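PDB 4P17: RabGAP/TBC protein from Chlamydomonas reinhardtii, which probably acts, as a flagellar TBC-domain protein, as a GTPase-activating protein that speeds GTP hydrolysis by a Rab, though its function has not been established. Local coordinates for residues A[38-41]-A[42-45]; A[66-70]-A[71-75]; A[272-275]-A[276-280]. All coordinates share one frame; numbering follows the deposited sequence.

How the contacts relate
Contacts 1, 2 and 3 follow one another along the chain, and all three belong to an all-helical TBC fold. Contact 1 lies within helix 27-50, contact 2 is the turn leading from helix 57-65 into helix 73-80, and contact 3 spans the short helix 273-277 and the residues flanking it. The centres of contacts 1 and 2 are about 10 Å apart, and the two touch: W44 packs on V68, P69 and L72, its CG lying 3.4 Å from CD of P69. Contact 3 is remote, its centre about 38 Å from contact 1's and 34 Å from contact 2's. W44 thus joins helix 27-50 to that turn, while contact 3 is separate packing in a distant region.

Contact 1 of 3, residues A[38-41]-A[42-45]; sequences EREV and PLWQ
The carbonyl oxygen of E40 takes two backbone N-H groups from the following turn. W44 N reaches it at 3.2 Å with a nearly straight N-H...O angle of 171°, whereas L43 N, at 3.1 Å, bends to 122° and counts as a weak bond. The shortest sound bond is the next one along, Q45 N to V41 O at 2.8 Å, so the i to i+4 pattern holds for E40 and V41. Before that it is broken: P42 has no N-H to give, and L43 N turns to E40 rather than to the residue four places back. The helix is kinked here. The proline ring lies against the preceding turn, with P42 CD 3.5 Å from R39 O. V41 CB and P42 CD, 3.4 Å apart, are brought close by the peptide bond that joins their residues, and the two side chains meet at about a right angle.

On the other flank, W44 presents the edge of its indole: CD1 lies 3.4 Å from E40 O, and CB of E40 sits in the ring plane, 3.9 Å from CD1. The ring is placed there by CG lying anti to the carbonyl carbon (chi1 -76°). E40 itself bends at its second torsion, which carries OE1 to 3.5 Å from the methyl CD2 of L43, a polar-apolar touch rather than a bond. Most of this turn faces the surface, but W44 is buried. From helix 27-50 its side chain packs on L53 and on V68, P69 and L72, the residues that lead into helix 73-80.

Contact 2 of 3, residues A[66-70]-A[71-75]; sequences KGVPP and TLRNW
The guanidinium of R73 has the carbonyl oxygen of V68 over one face, 3.4 Å above the plane and displaced toward the rim; NH2 is the nearest atom, but the angle is too poor for a hydrogen bond. P70 N lies over the same face, and CG of P70 approaches NH1 to 3.7 Å. The arm reaches back over the turn because its chain is extended from CG to NE (chi2 177°), and its CG passes 3.9 Å from CG1 of V68. The polar end is held from outside the turn, by a salt bridge from NH2 to D251, which also accepts V68 N, and by a hydrogen bond between NH1 and Y16.

L72 folds toward the same loop: its CB meets V68 CG1 at 4.0 Å, and its CD1 packs on the P69 ring. Two backbone bonds, L72 N to P69 O at 2.8 Å and R73 N to P70 O at 3.0 Å, close two consecutive type I beta turns. A water accepts from N74 N and donates to P70 O. The overlapping turns, P69-L72 and P70-R73, run straight into the N-terminus of helix 73-80 of the TBC fold, with L72 at the N-cap position.

Contact 3 of 3, residues A[272-275]-A[276-280]; sequences YEDN and MLRVG
L277 and E273 meet along one side of the short helix, where CD1 of the leucine packs 4.0 Å from CG of the glutamate. The two side chains slant across each other, and CG of L277 also lies 3.4 Å from E273 O. M276, one residue earlier, curls back on Y272: a bend at chi3 (-68°) brings CE to 3.4 Å from Y272 O and to 4.2 Å from Y272 CB.

At the C-terminal end, R278 folds back over the preceding turn. N275 O lies over one face of its guanidinium, 3.5 Å above the plane and offset toward the rim. D274 OD1 remains 4.1 Å from R278 NE, beyond salt-bridge range, with the carboxylate and guanidinium planes 46° apart, so any electrostatic attraction is probably weak.

Backbone bonds hold the turn from which these side chains project. M276 N bonds to Y272 O and L277 N to E273 O, each at 3.0 Å. L277 N also makes a weak bond to D274 O, and the last turn is finished by V279 N bonding to M276 O.

Further out, E273 and L277 rest on helix 212-221, the leucine touching R213 and H217. Replacing L277 with an alanine would probably remove the branch that packs on E273 CG and thin the packing against R213 and H217.

Y272, at the N-cap position, is the single residue between helix 259-271 and helix 273-277. Together with M276 and V279 it touches helix 282-294, which places this short helix in contact with both that helix and helix 212-221.

Contact 1 of 3, residues A[38-41]-A[42-45]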
loop_
_atom_site.group_PDB
_atom_site.type_symbol
_atom_site.label_atom_id
_atom_site.label_comp_id
_atom_site.label_asym_id
_atom_site.label_seq_id
_atom_site.Cartn_x
_atom_site.Cartn_y
_atom_site.Cartn_z
ATOM N N GLU A 38 17.024 -4.160 11.506
ATOM C CA GLU A 38 17.882 -3.728 12.611
ATOM C C GLU A 38 19.234 -3.232 12.112
ATOM O O GLU A 38 19.806 -2.280 12.677
ATOM C CB GLU A 38 18.084 -4.865 13.601
ATOM C CG GLU A 38 17.473 -4.632 14.944
ATOM C CD GLU A 38 18.016 -5.610 15.952
ATOM O OE1 GLU A 38 18.031 -5.290 17.165
ATOM O OE2 GLU A 38 18.443 -6.701 15.510
ATOM N N ARG A 39 19.738 -3.851 11.045
ATOM C CA ARG A 39 21.007 -3.431 10.440
ATOM C C ARG A 39 20.976 -2.009 9.926
ATOM O O ARG A 39 22.016 -1.346 9.940
ATOM C CB ARG A 39 21.414 -4.345 9.264
ATOM C CG ARG A 39 21.523 -5.808 9.610
ATOM C CD ARG A 39 22.374 -6.038 10.829
ATOM N NE ARG A 39 22.542 -7.463 11.098
ATOM C CZ ARG A 39 21.805 -8.172 11.954
ATOM N NH1 ARG A 39 20.819 -7.602 12.660
ATOM N NH2 ARG A 39 22.068 -9.465 12.102
ATOM N N GLU A 40 19.804 -1.554 9.467
ATOM C CA GLU A 40 19.670 -0.234 8.858
ATOM C C GLU A 40 19.464 0.849 9.898
ATOM O O GLU A 40 19.584 2.017 9.591
ATOM C CB GLU A 40 18.501 -0.195 7.857
ATOM C CG GLU A 40 18.513 -1.301 6.782
ATOM C CD GLU A 40 19.873 -1.542 6.159
ATOM O OE1 GLU A 40 20.597 -0.567 5.899
ATOM O OE2 GLU A 40 20.218 -2.725 5.927
ATOM N N VAL A 41 19.174 0.457 11.133
ATOM C CA VAL A 41 18.766 1.417 12.146
ATOM C C VAL A 41 19.786 2.543 12.370
ATOM O O VAL A 41 19.404 3.707 12.466
ATOM C CB VAL A 41 18.475 0.698 13.463
ATOM C CG1 VAL A 41 18.486 1.647 14.648
ATOM C CG2 VAL A 41 17.142 -0.046 13.378
ATOM N N PRO A 42 21.086 2.213 12.469
ATOM C CA PRO A 42 22.007 3.333 12.738
ATOM C C PRO A 42 22.101 4.360 11.604
ATOM O O PRO A 42 22.370 5.548 11.853
ATOM C CB PRO A 42 23.360 2.626 12.950
ATOM C CG PRO A 42 22.999 1.241 13.396
ATOM C CD PRO A 42 21.727 0.899 12.646
ATOM N N LEU A 43 21.909 3.896 10.371
ATOM C CA LEU A 43 21.907 4.743 9.188
ATOM C C LEU A 43 20.720 5.715 9.222
ATOM O O LEU A 43 20.880 6.928 9.047
ATOM C CB LEU A 43 21.860 3.883 7.933
ATOM C CG LEU A 43 23.122 3.104 7.557
ATOM C CD1 LEU A 43 23.702 2.345 8.709
ATOM C CD2 LEU A 43 22.799 2.158 6.432
ATOM N N TRP A 44 19.526 5.174 9.430
ATOM C CA TRP A 44 18.324 6.000 9.595
ATOM C C TRP A 44 18.397 6.888 10.849
ATOM O O TRP A 44 17.955 8.028 10.817
ATOM C CB TRP A 44 17.069 5.128 9.685
ATOM C CG TRP A 44 16.676 4.609 8.353
ATOM C CD1 TRP A 44 16.941 3.376 7.855
ATOM C CD2 TRP A 44 15.993 5.328 7.328
ATOM N NE1 TRP A 44 16.442 3.259 6.584
ATOM C CE2 TRP A 44 15.863 4.448 6.225
ATOM C CE3 TRP A 44 15.470 6.616 7.231
ATOM C CZ2 TRP A 44 15.226 4.810 5.047
ATOM C CZ3 TRP A 44 14.835 6.985 6.040
ATOM C CH2 TRP A 44 14.698 6.079 4.975
ATOM N N GLN A 45 18.937 6.381 11.946
ATOM C CA GLN A 45 19.021 7.237 13.141
ATOM C C GLN A 45 19.832 8.503 12.855
ATOM O O GLN A 45 19.519 9.584 13.363
ATOM C CB GLN A 45 19.631 6.492 14.314
ATOM C CG GLN A 45 19.634 7.299 15.612
ATOM C CD GLN A 45 18.282 7.427 16.282
ATOM O OE1 GLN A 45 18.110 8.257 17.191
ATOM N NE2 GLN A 45 17.337 6.579 15.901
#

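Contact 2 of 3, residues A[66-70]-A[71-75]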
loop_
_atom_site.group_PDB
_atom_site.type_symbol
_atom_site.label_atom_id
_atom_site.label_comp_id
_atom_site.label_asym_id
_atom_site.label_seq_id
_atom_site.Cartn_x
_atom_site.Cartn_y
_atom_site.Cartn_z
ATOM N N LYS A 66 15.171 -0.736 0.820
ATOM C CA LYS A 66 15.443 -1.725 1.857
ATOM C C LYS A 66 14.462 -1.664 3.046
ATOM O O LYS A 66 14.490 -2.523 3.925
ATOM C CB LYS A 66 16.865 -1.544 2.383
ATOM C CG LYS A 66 17.971 -1.964 1.407
ATOM C CD LYS A 66 19.336 -1.484 1.883
ATOM N N GLY A 67 13.607 -0.646 3.069
ATOM C CA GLY A 67 12.624 -0.525 4.125
ATOM C C GLY A 67 12.847 0.663 5.041
ATOM O O GLY A 67 13.921 0.852 5.621
ATOM N N VAL A 68 11.802 1.465 5.195
ATOM C CA VAL A 68 11.864 2.563 6.146
ATOM C C VAL A 68 11.590 1.951 7.527
ATOM O O VAL A 68 10.686 1.147 7.665
ATOM C CB VAL A 68 10.827 3.669 5.817
ATOM C CG1 VAL A 68 10.884 4.747 6.863
ATOM C CG2 VAL A 68 11.049 4.293 4.422
ATOM N N PRO A 69 12.352 2.353 8.565
ATOM C CA PRO A 69 11.933 1.909 9.894
ATOM C C PRO A 69 10.486 2.287 10.172
ATOM O O PRO A 69 10.116 3.437 9.925
ATOM C CB PRO A 69 12.864 2.666 10.846
ATOM C CG PRO A 69 14.049 3.071 9.990
ATOM C CD PRO A 69 13.525 3.242 8.609
ATOM N N PRO A 70 9.695 1.356 10.733
ATOM C CA PRO A 70 8.276 1.669 10.922
ATOM C C PRO A 70 8.069 2.995 11.650
ATOM O O PRO A 70 7.195 3.786 11.262
ATOM C CB PRO A 70 7.767 0.492 11.748
ATOM C CG PRO A 70 8.649 -0.682 11.251
ATOM C CD PRO A 70 9.993 -0.070 10.960
ATOM N N THR A 71 8.877 3.252 12.671
ATOM C CA THR A 71 8.628 4.417 13.511
ATOM C C THR A 71 8.893 5.704 12.740
ATOM O O THR A 71 8.422 6.782 13.158
ATOM C CB THR A 71 9.464 4.349 14.830
ATOM O OG1 THR A 71 9.034 5.361 15.757
ATOM C CG2 THR A 71 10.942 4.516 14.604
ATOM N N LEU A 72 9.673 5.621 11.657
ATOM C CA LEU A 72 9.920 6.776 10.800
ATOM C C LEU A 72 9.008 6.899 9.611
ATOM O O LEU A 72 9.255 7.742 8.760
ATOM C CB LEU A 72 11.365 6.757 10.271
ATOM C CG LEU A 72 12.450 6.908 11.340
ATOM C CD1 LEU A 72 13.825 6.995 10.686
ATOM C CD2 LEU A 72 12.202 8.172 12.180
ATOM N N ARG A 73 7.977 6.066 9.483
ATOM C CA ARG A 73 7.277 6.133 8.223
ATOM C C ARG A 73 6.515 7.464 8.154
ATOM O O ARG A 73 6.429 8.044 7.105
ATOM C CB ARG A 73 6.392 4.933 8.020
ATOM C CG ARG A 73 7.190 3.760 7.619
ATOM C CD ARG A 73 6.355 2.488 7.462
ATOM N NE ARG A 73 7.089 1.534 6.652
ATOM C CZ ARG A 73 7.328 0.273 6.954
ATOM N NH1 ARG A 73 6.813 -0.311 8.051
ATOM N NH2 ARG A 73 8.050 -0.449 6.114
ATOM N N ASN A 74 6.006 7.962 9.276
ATOM C CA ASN A 74 5.314 9.254 9.242
ATOM C C ASN A 74 6.305 10.297 8.725
ATOM O O ASN A 74 6.013 10.985 7.780
ATOM C CB ASN A 74 4.750 9.607 10.632
ATOM C CG ASN A 74 3.788 10.795 10.603
ATOM O OD1 ASN A 74 3.896 11.660 9.768
ATOM N ND2 ASN A 74 2.860 10.835 11.547
ATOM N N TRP A 75 7.496 10.347 9.310
ATOM C CA TRP A 75 8.527 11.317 8.920
ATOM C C TRP A 75 8.866 11.236 7.421
ATOM O O TRP A 75 8.836 12.235 6.679
ATOM C CB TRP A 75 9.798 11.096 9.770
ATOM C CG TRP A 75 10.889 12.077 9.502
ATOM C CD1 TRP A 75 10.808 13.433 9.580
ATOM C CD2 TRP A 75 12.248 11.776 9.126
ATOM N NE1 TRP A 75 12.030 14.001 9.275
ATOM C CE2 TRP A 75 12.925 13.003 8.990
ATOM C CE3 TRP A 75 12.946 10.599 8.903
ATOM C CZ2 TRP A 75 14.270 13.071 8.636
ATOM C CZ3 TRP A 75 14.264 10.665 8.538
ATOM C CH2 TRP A 75 14.919 11.886 8.417
HETATM O O HOH W 1 5.236 6.389 11.662
#

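Contact 3 of 3, residues A[272-275]-A[276-280]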
loop_
_atom_site.group_PDB
_atom_site.type_symbol
_atom_site.label_atom_id
_atom_site.label_comp_id
_atom_site.label_asym_id
_atom_site.label_seq_id
_atom_site.Cartn_x
_atom_site.Cartn_y
_atom_site.Cartn_z
ATOM N N TYR A 272 5.585 -16.895 -6.896
ATOM C CA TYR A 272 4.618 -17.985 -6.752
ATOM C C TYR A 272 4.342 -18.656 -8.091
ATOM O O TYR A 272 3.360 -19.358 -8.229
ATOM C CB TYR A 272 3.324 -17.460 -6.148
ATOM C CG TYR A 272 3.545 -17.065 -4.739
ATOM C CD1 TYR A 272 3.680 -18.031 -3.749
ATOM C CD2 TYR A 272 3.711 -15.738 -4.395
ATOM C CE1 TYR A 272 3.931 -17.674 -2.433
ATOM C CE2 TYR A 272 3.965 -15.372 -3.085
ATOM C CZ TYR A 272 4.072 -16.343 -2.115
ATOM O OH TYR A 272 4.331 -15.989 -0.818
ATOM N N GLU A 273 5.225 -18.443 -9.062
ATOM C CA GLU A 273 5.033 -19.014 -10.394
ATOM C C GLU A 273 4.934 -20.542 -10.358
ATOM O O GLU A 273 4.014 -21.123 -10.943
ATOM C CB GLU A 273 6.164 -18.624 -11.338
ATOM C CG GLU A 273 5.888 -19.112 -12.753
ATOM C CD GLU A 273 7.042 -18.887 -13.714
ATOM O OE1 GLU A 273 8.215 -18.758 -13.266
ATOM O OE2 GLU A 273 6.768 -18.845 -14.936
ATOM N N ASP A 274 5.902 -21.182 -9.703
ATOM C CA ASP A 274 5.927 -22.639 -9.598
ATOM C C ASP A 274 4.575 -23.142 -9.090
ATOM O O ASP A 274 3.997 -24.101 -9.625
ATOM C CB ASP A 274 7.072 -23.071 -8.674
ATOM C CG ASP A 274 7.021 -24.541 -8.302
ATOM O OD1 ASP A 274 6.148 -24.933 -7.497
ATOM O OD2 ASP A 274 7.886 -25.300 -8.792
ATOM N N ASN A 275 4.071 -22.461 -8.071
ATOM C CA ASN A 275 2.769 -22.782 -7.470
ATOM C C ASN A 275 1.588 -22.685 -8.453
ATOM O O ASN A 275 0.712 -23.579 -8.498
ATOM C CB ASN A 275 2.514 -21.849 -6.287
ATOM C CG ASN A 275 3.679 -21.820 -5.302
ATOM O OD1 ASN A 275 4.782 -21.342 -5.611
ATOM N ND2 ASN A 275 3.433 -22.327 -4.107
ATOM N N MET A 276 1.561 -21.596 -9.218
ATOM C CA MET A 276 0.477 -21.346 -10.154
ATOM C C MET A 276 0.477 -22.328 -11.333
ATOM O O MET A 276 -0.585 -22.673 -11.851
ATOM C CB MET A 276 0.547 -19.904 -10.684
ATOM C CG MET A 276 -0.151 -18.906 -9.780
ATOM S SD MET A 276 0.020 -17.195 -10.335
ATOM C CE MET A 276 1.755 -16.963 -10.058
ATOM N N LEU A 277 1.648 -22.785 -11.748
ATOM C CA LEU A 277 1.721 -23.566 -12.988
ATOM C C LEU A 277 1.072 -24.930 -12.807
ATOM O O LEU A 277 0.689 -25.570 -13.791
ATOM C CB LEU A 277 3.159 -23.748 -13.450
ATOM C CG LEU A 277 3.840 -22.519 -14.055
ATOM C CD1 LEU A 277 5.304 -22.821 -14.263
ATOM C CD2 LEU A 277 3.173 -22.101 -15.365
ATOM N N ARG A 278 0.946 -25.374 -11.559
ATOM C CA ARG A 278 0.331 -26.675 -11.284
ATOM C C ARG A 278 -1.186 -26.601 -11.140
ATOM O O ARG A 278 -1.821 -27.613 -10.947
ATOM C CB ARG A 278 0.930 -27.273 -10.019
ATOM C CG ARG A 278 2.424 -27.561 -10.098
ATOM C CD ARG A 278 2.973 -28.030 -8.759
ATOM N NE ARG A 278 2.695 -27.058 -7.699
ATOM C CZ ARG A 278 1.605 -27.060 -6.937
ATOM N NH1 ARG A 278 0.670 -27.989 -7.094
ATOM N NH2 ARG A 278 1.449 -26.129 -6.008
ATOM N N VAL A 279 -1.777 -25.412 -11.278
ATOM C CA VAL A 279 -3.212 -25.256 -11.084
ATOM C C VAL A 279 -3.887 -25.116 -12.433
ATOM O O VAL A 279 -3.594 -24.203 -13.168
ATOM C CB VAL A 279 -3.552 -24.032 -10.202
ATOM C CG1 VAL A 279 -5.057 -23.864 -10.070
ATOM C CG2 VAL A 279 -2.928 -24.182 -8.829
ATOM N N GLY A 280 -4.826 -26.007 -12.727
ATOM C CA GLY A 280 -5.388 -26.112 -14.049
ATOM C C GLY A 280 -6.724 -25.437 -14.230
ATOM O O GLY A 280 -7.389 -25.649 -15.239
#